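Local atomic coordinates of phosphotransferase system, mannose/fructose/N-acetylgalactosamine-specific component IIB (Thermoanaerobacter tengcongensis, PDB entry 3LFJ), a protein that probably serves as the IIB component of a sugar phosphotransferase system, passing phosphate from a phosphohistidine protein to a sugar during uptake. Residues 22-27 with 100-105; 120-125 with 161-166. All coordinates share one frame; numbering follows the deposited sequence.

Contact 1. Residues 22-27 with 100-105; sequences WKIVFA and VFLLFK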
loop_
_atom_site.group_PDB
_atom_site.type_symbol
_atom_site.label_atom_id
_atom_site.label_comp_id
_atom_site.label_asym_id
_atom_site.label_seq_id
_atom_site.Cartn_x
_atom_site.Cartn_y
_atom_site.Cartn_z
ATOM N N TRP A 22 -13.115 -2.324 9.243
ATOM C CA TRP A 22 -12.691 -2.318 7.844
ATOM C C TRP A 22 -12.600 -3.719 7.283
ATOM O O TRP A 22 -12.085 -4.613 7.942
ATOM C CB TRP A 22 -11.290 -1.728 7.696
ATOM C CG TRP A 22 -11.107 -0.322 8.109
ATOM C CD1 TRP A 22 -12.071 0.621 8.270
ATOM C CD2 TRP A 22 -9.853 0.327 8.365
ATOM N NE1 TRP A 22 -11.502 1.816 8.640
ATOM C CE2 TRP A 22 -10.142 1.661 8.703
ATOM C CE3 TRP A 22 -8.518 -0.099 8.362
ATOM C CZ2 TRP A 22 -9.143 2.582 9.032
ATOM C CZ3 TRP A 22 -7.530 0.818 8.681
ATOM C CH2 TRP A 22 -7.850 2.135 9.010
ATOM N N LYS A 23 -13.067 -3.885 6.047
ATOM C CA LYS A 23 -12.709 -5.040 5.234
ATOM C C LYS A 23 -11.656 -4.595 4.218
ATOM O O LYS A 23 -11.919 -3.725 3.377
ATOM C CB LYS A 23 -13.929 -5.542 4.475
ATOM C CG LYS A 23 -13.667 -6.798 3.659
ATOM C CD LYS A 23 -14.886 -7.142 2.818
ATOM C CE LYS A 23 -14.664 -8.409 2.008
ATOM N NZ LYS A 23 -14.556 -9.601 2.892
ATOM N N ILE A 24 -10.483 -5.201 4.294
ATOM C CA ILE A 24 -9.367 -4.754 3.465
ATOM C C ILE A 24 -9.465 -5.425 2.103
ATOM O O ILE A 24 -9.270 -6.640 1.991
ATOM C CB ILE A 24 -8.054 -5.108 4.132
ATOM C CG1 ILE A 24 -8.013 -4.444 5.506
ATOM C CG2 ILE A 24 -6.869 -4.647 3.257
ATOM C CD1 ILE A 24 -7.128 -5.151 6.473
ATOM N N VAL A 25 -9.777 -4.642 1.071
ATOM C CA VAL A 25 -9.958 -5.232 -0.261
ATOM C C VAL A 25 -8.677 -5.248 -1.087
ATOM O O VAL A 25 -8.569 -6.012 -2.045
ATOM C CB VAL A 25 -11.084 -4.546 -1.061
ATOM C CG1 VAL A 25 -12.398 -4.644 -0.303
ATOM C CG2 VAL A 25 -10.744 -3.080 -1.375
ATOM N N PHE A 26 -7.710 -4.410 -0.713
ATOM C CA PHE A 26 -6.446 -4.326 -1.432
ATOM C C PHE A 26 -5.488 -3.516 -0.581
ATOM O O PHE A 26 -5.930 -2.772 0.300
ATOM C CB PHE A 26 -6.638 -3.619 -2.778
ATOM C CG PHE A 26 -5.623 -4.003 -3.819
ATOM C CD1 PHE A 26 -5.642 -5.271 -4.394
ATOM C CD2 PHE A 26 -4.664 -3.096 -4.236
ATOM C CE1 PHE A 26 -4.732 -5.626 -5.366
ATOM C CE2 PHE A 26 -3.744 -3.449 -5.219
ATOM C CZ PHE A 26 -3.780 -4.718 -5.773
ATOM N N ALA A 27 -4.194 -3.666 -0.836
ATOM C CA ALA A 27 -3.184 -2.819 -0.194
ATOM C C ALA A 27 -2.095 -2.529 -1.203
ATOM O O ALA A 27 -1.666 -3.414 -1.946
ATOM C CB ALA A 27 -2.617 -3.475 1.054
ATOM N N VAL A 100 -12.203 -1.064 2.343
ATOM C CA VAL A 100 -11.085 -0.113 2.226
ATOM C C VAL A 100 -9.924 -0.620 1.369
ATOM O O VAL A 100 -9.534 -1.795 1.425
ATOM C CB VAL A 100 -10.529 0.332 3.617
ATOM C CG1 VAL A 100 -11.636 0.943 4.471
ATOM C CG2 VAL A 100 -9.865 -0.826 4.331
ATOM N N PHE A 101 -9.390 0.298 0.570
ATOM C CA PHE A 101 -8.202 0.061 -0.251
ATOM C C PHE A 101 -7.091 0.782 0.516
ATOM O O PHE A 101 -7.115 2.014 0.620
ATOM C CB PHE A 101 -8.445 0.680 -1.633
ATOM C CG PHE A 101 -7.329 0.484 -2.631
ATOM C CD1 PHE A 101 -7.549 -0.237 -3.815
ATOM C CD2 PHE A 101 -6.086 1.081 -2.436
ATOM C CE1 PHE A 101 -6.544 -0.387 -4.763
ATOM C CE2 PHE A 101 -5.073 0.913 -3.379
ATOM C CZ PHE A 101 -5.306 0.190 -4.549
ATOM N N LEU A 102 -6.170 0.023 1.103
ATOM C CA LEU A 102 -5.085 0.634 1.889
ATOM C C LEU A 102 -3.974 1.130 0.980
ATOM O O LEU A 102 -3.534 0.420 0.074
ATOM C CB LEU A 102 -4.498 -0.365 2.871
ATOM C CG LEU A 102 -5.448 -0.933 3.925
ATOM C CD1 LEU A 102 -4.705 -1.888 4.830
ATOM C CD2 LEU A 102 -6.062 0.202 4.731
ATOM N N LEU A 103 -3.528 2.350 1.239
ATOM C CA LEU A 103 -2.434 2.940 0.493
ATOM C C LEU A 103 -1.348 3.382 1.475
ATOM O O LEU A 103 -1.615 4.154 2.396
ATOM C CB LEU A 103 -2.981 4.116 -0.318
ATOM C CG LEU A 103 -2.020 4.813 -1.270
ATOM C CD1 LEU A 103 -1.404 3.798 -2.218
ATOM C CD2 LEU A 103 -2.787 5.884 -2.051
ATOM N N PHE A 104 -0.139 2.862 1.291
ATOM C CA PHE A 104 1.019 3.241 2.126
ATOM C C PHE A 104 2.025 3.975 1.287
ATOM O O PHE A 104 2.161 3.716 0.103
ATOM C CB PHE A 104 1.728 1.985 2.690
ATOM C CG PHE A 104 0.857 1.124 3.515
ATOM C CD1 PHE A 104 0.739 1.354 4.875
ATOM C CD2 PHE A 104 0.125 0.076 2.939
ATOM C CE1 PHE A 104 -0.085 0.546 5.671
ATOM C CE2 PHE A 104 -0.703 -0.730 3.732
ATOM C CZ PHE A 104 -0.803 -0.500 5.095
ATOM N N LYS A 105 2.772 4.875 1.915
ATOM C CA LYS A 105 3.873 5.529 1.239
ATOM C C LYS A 105 5.119 4.629 1.139
ATOM O O LYS A 105 5.912 4.759 0.208
ATOM C CB LYS A 105 4.221 6.810 2.005
ATOM C CG LYS A 105 5.111 7.785 1.273
ATOM C CD LYS A 105 5.329 8.995 2.184
ATOM C CE LYS A 105 6.168 10.054 1.495
ATOM N NZ LYS A 105 6.370 11.209 2.450
#

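Contact 2. Residues 120-125 with 161-166; sequences ITTLNI and DVYLQM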
loop_
_atom_site.group_PDB
_atom_site.type_symbol
_atom_site.label_atom_id
_atom_site.label_comp_id
_atom_site.label_asym_id
_atom_site.label_seq_id
_atom_site.Cartn_x
_atom_site.Cartn_y
_atom_site.Cartn_z
ATOM N N ILE A 120 -3.343 -8.071 6.077
ATOM C CA ILE A 120 -3.230 -7.750 4.671
ATOM C C ILE A 120 -2.923 -9.036 3.915
ATOM O O ILE A 120 -1.988 -9.755 4.267
ATOM C CB ILE A 120 -2.130 -6.718 4.450
ATOM C CG1 ILE A 120 -2.525 -5.406 5.131
ATOM C CG2 ILE A 120 -1.896 -6.504 2.959
ATOM C CD1 ILE A 120 -1.489 -4.304 4.967
ATOM N N THR A 121 -3.727 -9.312 2.895
ATOM C CA THR A 121 -3.624 -10.582 2.167
ATOM C C THR A 121 -2.860 -10.436 0.851
ATOM O O THR A 121 -2.201 -11.378 0.404
ATOM C CB THR A 121 -5.007 -11.218 1.903
ATOM O OG1 THR A 121 -5.901 -10.277 1.283
ATOM C CG2 THR A 121 -5.621 -11.725 3.198
ATOM N N THR A 122 -2.970 -9.261 0.232
ATOM C CA THR A 122 -2.300 -8.968 -1.027
ATOM C C THR A 122 -1.650 -7.602 -0.894
ATOM O O THR A 122 -2.290 -6.647 -0.443
ATOM C CB THR A 122 -3.291 -8.905 -2.196
ATOM O OG1 THR A 122 -3.900 -10.187 -2.372
ATOM C CG2 THR A 122 -2.587 -8.509 -3.496
ATOM N N LEU A 123 -0.391 -7.516 -1.302
ATOM C CA LEU A 123 0.357 -6.276 -1.202
ATOM C C LEU A 123 0.978 -5.968 -2.549
ATOM O O LEU A 123 1.883 -6.680 -3.007
ATOM C CB LEU A 123 1.426 -6.395 -0.129
ATOM C CG LEU A 123 2.270 -5.129 0.085
ATOM C CD1 LEU A 123 1.405 -3.949 0.514
ATOM C CD2 LEU A 123 3.337 -5.393 1.112
ATOM N N ASN A 124 0.497 -4.895 -3.162
ATOM C CA ASN A 124 0.935 -4.435 -4.467
ATOM C C ASN A 124 2.005 -3.349 -4.305
ATOM O O ASN A 124 1.748 -2.301 -3.714
ATOM C CB ASN A 124 -0.293 -3.908 -5.205
ATOM C CG ASN A 124 0.050 -3.025 -6.367
ATOM O OD1 ASN A 124 0.898 -3.366 -7.214
ATOM N ND2 ASN A 124 -0.615 -1.895 -6.440
ATOM N N ILE A 125 3.214 -3.617 -4.793
ATOM C CA ILE A 125 4.275 -2.602 -4.770
ATOM C C ILE A 125 4.141 -1.747 -6.036
ATOM O O ILE A 125 4.443 -2.197 -7.151
ATOM C CB ILE A 125 5.685 -3.252 -4.705
ATOM C CG1 ILE A 125 5.754 -4.358 -3.637
ATOM C CG2 ILE A 125 6.737 -2.176 -4.486
ATOM C CD1 ILE A 125 5.328 -3.917 -2.211
ATOM N N ASP A 161 0.511 -12.115 -0.390
ATOM C CA ASP A 161 0.900 -12.242 -1.784
ATOM C C ASP A 161 1.452 -10.893 -2.211
ATOM O O ASP A 161 0.702 -9.913 -2.286
ATOM C CB ASP A 161 -0.334 -12.610 -2.619
ATOM C CG ASP A 161 -0.035 -12.730 -4.110
ATOM O OD1 ASP A 161 -0.961 -12.509 -4.914
ATOM O OD2 ASP A 161 1.116 -13.034 -4.482
ATOM N N VAL A 162 2.752 -10.849 -2.481
ATOM C CA VAL A 162 3.425 -9.597 -2.826
ATOM C C VAL A 162 3.813 -9.579 -4.290
ATOM O O VAL A 162 4.465 -10.519 -4.777
ATOM C CB VAL A 162 4.711 -9.423 -2.035
ATOM C CG1 VAL A 162 5.360 -8.082 -2.376
ATOM C CG2 VAL A 162 4.420 -9.516 -0.536
ATOM N N TYR A 163 3.424 -8.512 -4.984
ATOM C CA TYR A 163 3.841 -8.305 -6.360
ATOM C C TYR A 163 3.989 -6.840 -6.733
ATOM O O TYR A 163 3.371 -5.968 -6.117
ATOM C CB TYR A 163 2.903 -9.029 -7.331
ATOM C CG TYR A 163 1.445 -8.611 -7.301
ATOM C CD1 TYR A 163 0.499 -9.410 -6.676
ATOM C CD2 TYR A 163 1.010 -7.446 -7.934
ATOM C CE1 TYR A 163 -0.831 -9.070 -6.678
ATOM C CE2 TYR A 163 -0.327 -7.079 -7.914
ATOM C CZ TYR A 163 -1.240 -7.908 -7.293
ATOM O OH TYR A 163 -2.569 -7.580 -7.282
ATOM N N LEU A 164 4.838 -6.584 -7.723
ATOM C CA LEU A 164 5.045 -5.260 -8.281
ATOM C C LEU A 164 4.106 -5.077 -9.447
ATOM O O LEU A 164 4.024 -5.938 -10.324
ATOM C CB LEU A 164 6.472 -5.132 -8.806
ATOM C CG LEU A 164 7.575 -4.840 -7.790
ATOM C CD1 LEU A 164 7.688 -5.918 -6.732
ATOM C CD2 LEU A 164 8.892 -4.668 -8.540
ATOM N N GLN A 165 3.403 -3.957 -9.473
ATOM C CA GLN A 165 2.532 -3.624 -10.593
ATOM C C GLN A 165 2.122 -2.163 -10.515
ATOM O O GLN A 165 1.582 -1.707 -9.498
ATOM C CB GLN A 165 1.285 -4.507 -10.623
ATOM C CG GLN A 165 0.531 -4.423 -11.949
ATOM C CD GLN A 165 -0.713 -5.289 -11.965
ATOM O OE1 GLN A 165 -1.270 -5.625 -10.921
ATOM N NE2 GLN A 165 -1.154 -5.664 -13.165
ATOM N N MET A 166 2.365 -1.416 -11.580
ATOM C CA MET A 166 2.147 0.019 -11.540
ATOM C C MET A 166 0.657 0.367 -11.596
ATOM O O MET A 166 0.146 1.105 -10.747
ATOM C CB MET A 166 2.914 0.686 -12.681
ATOM C CG MET A 166 3.039 2.175 -12.533
ATOM S SD MET A 166 3.968 2.921 -13.877
ATOM C CE MET A 166 2.934 2.502 -15.287
#

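Contact 1. Residues 22-27 with 100-105
The carbonyl oxygen of V100 is gripped from strand 22-27 by two donors. The amide N of V25 reaches V100 O at 2.9 Å in a nearly straight bond, and the CA-H of I24 adds a weaker contact to the same oxygen. V100 also gives its own N-H to K23 O (V100 N to K23 O 2.9 Å), so its N-H and C=O bracket I24, as in a parallel pair. The next bond runs from L102 N to F26 O, also 2.9 Å. Between the pairs I24-V100 and A27-L102, V25 and F26 stand against F101 alone, and the psi of V25, -20°, departs from extended geometry; this is a beta bulge. V25 CG2 lies 3.3 Å from V100 O. Both strands belong to the parallel centre of the alpha/beta sheet of this IIB family, 22-30 lying between 98-104 and 122-127. On the face that carries I24, A27, V100 and L102 the packing is mainly aliphatic, with the W22 indole laid against it. I24 CG2 touches L102 CD1 at 3.8 Å, and small A27 brings its methyl to L102 CB at 4.1 Å. W22 is turned with CG beside its own backbone N (chi1 -62°), which spreads the indole across V100; V100 CG1 sits over the five-membered ring, 4.0 Å from its centroid, a CH-pi contact that suits a branched residue under a broad flat one. The reverse face is aromatic. F26 and F101 run side by side and point the same way, but their rings are inclined at 37°, neither stacked nor edge-to-face. F26 CB lies over the F101 ring, 4.1 Å from its centroid. F46 and W42 meet the F26 ring, while M39 and M43 also border F101.

Contact 2. Residues 120-125 with 161-166
Y163 and I125 meet in the shortest bond of this parallel pair, I125 N to Y163 O at 2.7 Å, with the CA-H of N124 approaching the same oxygen. One step back, L123 N binds D161 O at 2.8 Å, and L123 O receives Y163 N at 3.1 Å, so the two edges interlock without a break. Beneath this backbone, on the face bearing L123, I125, V162 and L164, the packing is wholly aliphatic and its four residues are all buried. I125 CG1 touches V162 CG1 at 4.0 Å, the two side chains crossing obliquely, and L164 CD1 closes on I125 CB at 3.9 Å. Beta-branched I125 and V162 suit extended strands, and with the leucines they give an apolar face; L164 also meets I137 and V141. V162 CG1 stands anti to its backbone N (chi1 -178°), which carries it toward I125. The start of the contact is more open to solvent, with few side-chain contacts though its backbone bonds are sound. T121 is exposed and joins mainly through its carbonyl, T121 O accepting D161 N, while T122 and D161 are only partly buried, as their polar ends allow. Y163 covers part of this face: its CG lies between its backbone N and carbonyl carbon (chi1 60°), swinging the ring back over the strand until CE1 lies 3.7 Å from T122 CG2, a methyl close to the ring. K172 adds a cation-pi contact to that ring. At the far end Q165 N binds I125 O, and the amide NE2 of Q165 is held by S170 O. Helix 145-158 makes this a beta-alpha-beta crossover; strand 22-30 lies on the other side of 122-127 and short antiparallel 173-174 beyond 161-164, with L123 packing on helix 107-115 and N124 and Q165 on W42 of helix 38-43.

How the contacts relate
Both contacts are buried parallel pairings of one sheet, their centres about 11 Å apart, and strands 22-30 and 122-127 lie next to each other in it. Contact 1 is nearer the middle of the sheet, contact 2 closer to the edge, where strand 173-174 ends it. The register is broken by a bulge in contact 1 and runs evenly in contact 2. F26 and F101 bring rings together on one face of contact 1, whereas contact 2 sets threonine, asparagine, aspartate and tyrosine on one face and aliphatic chains on the other. They join directly: A27 O probably accepts N124 N at 2.9 Å, and F26 CZ packs against Y163 OH at 3.5 Å.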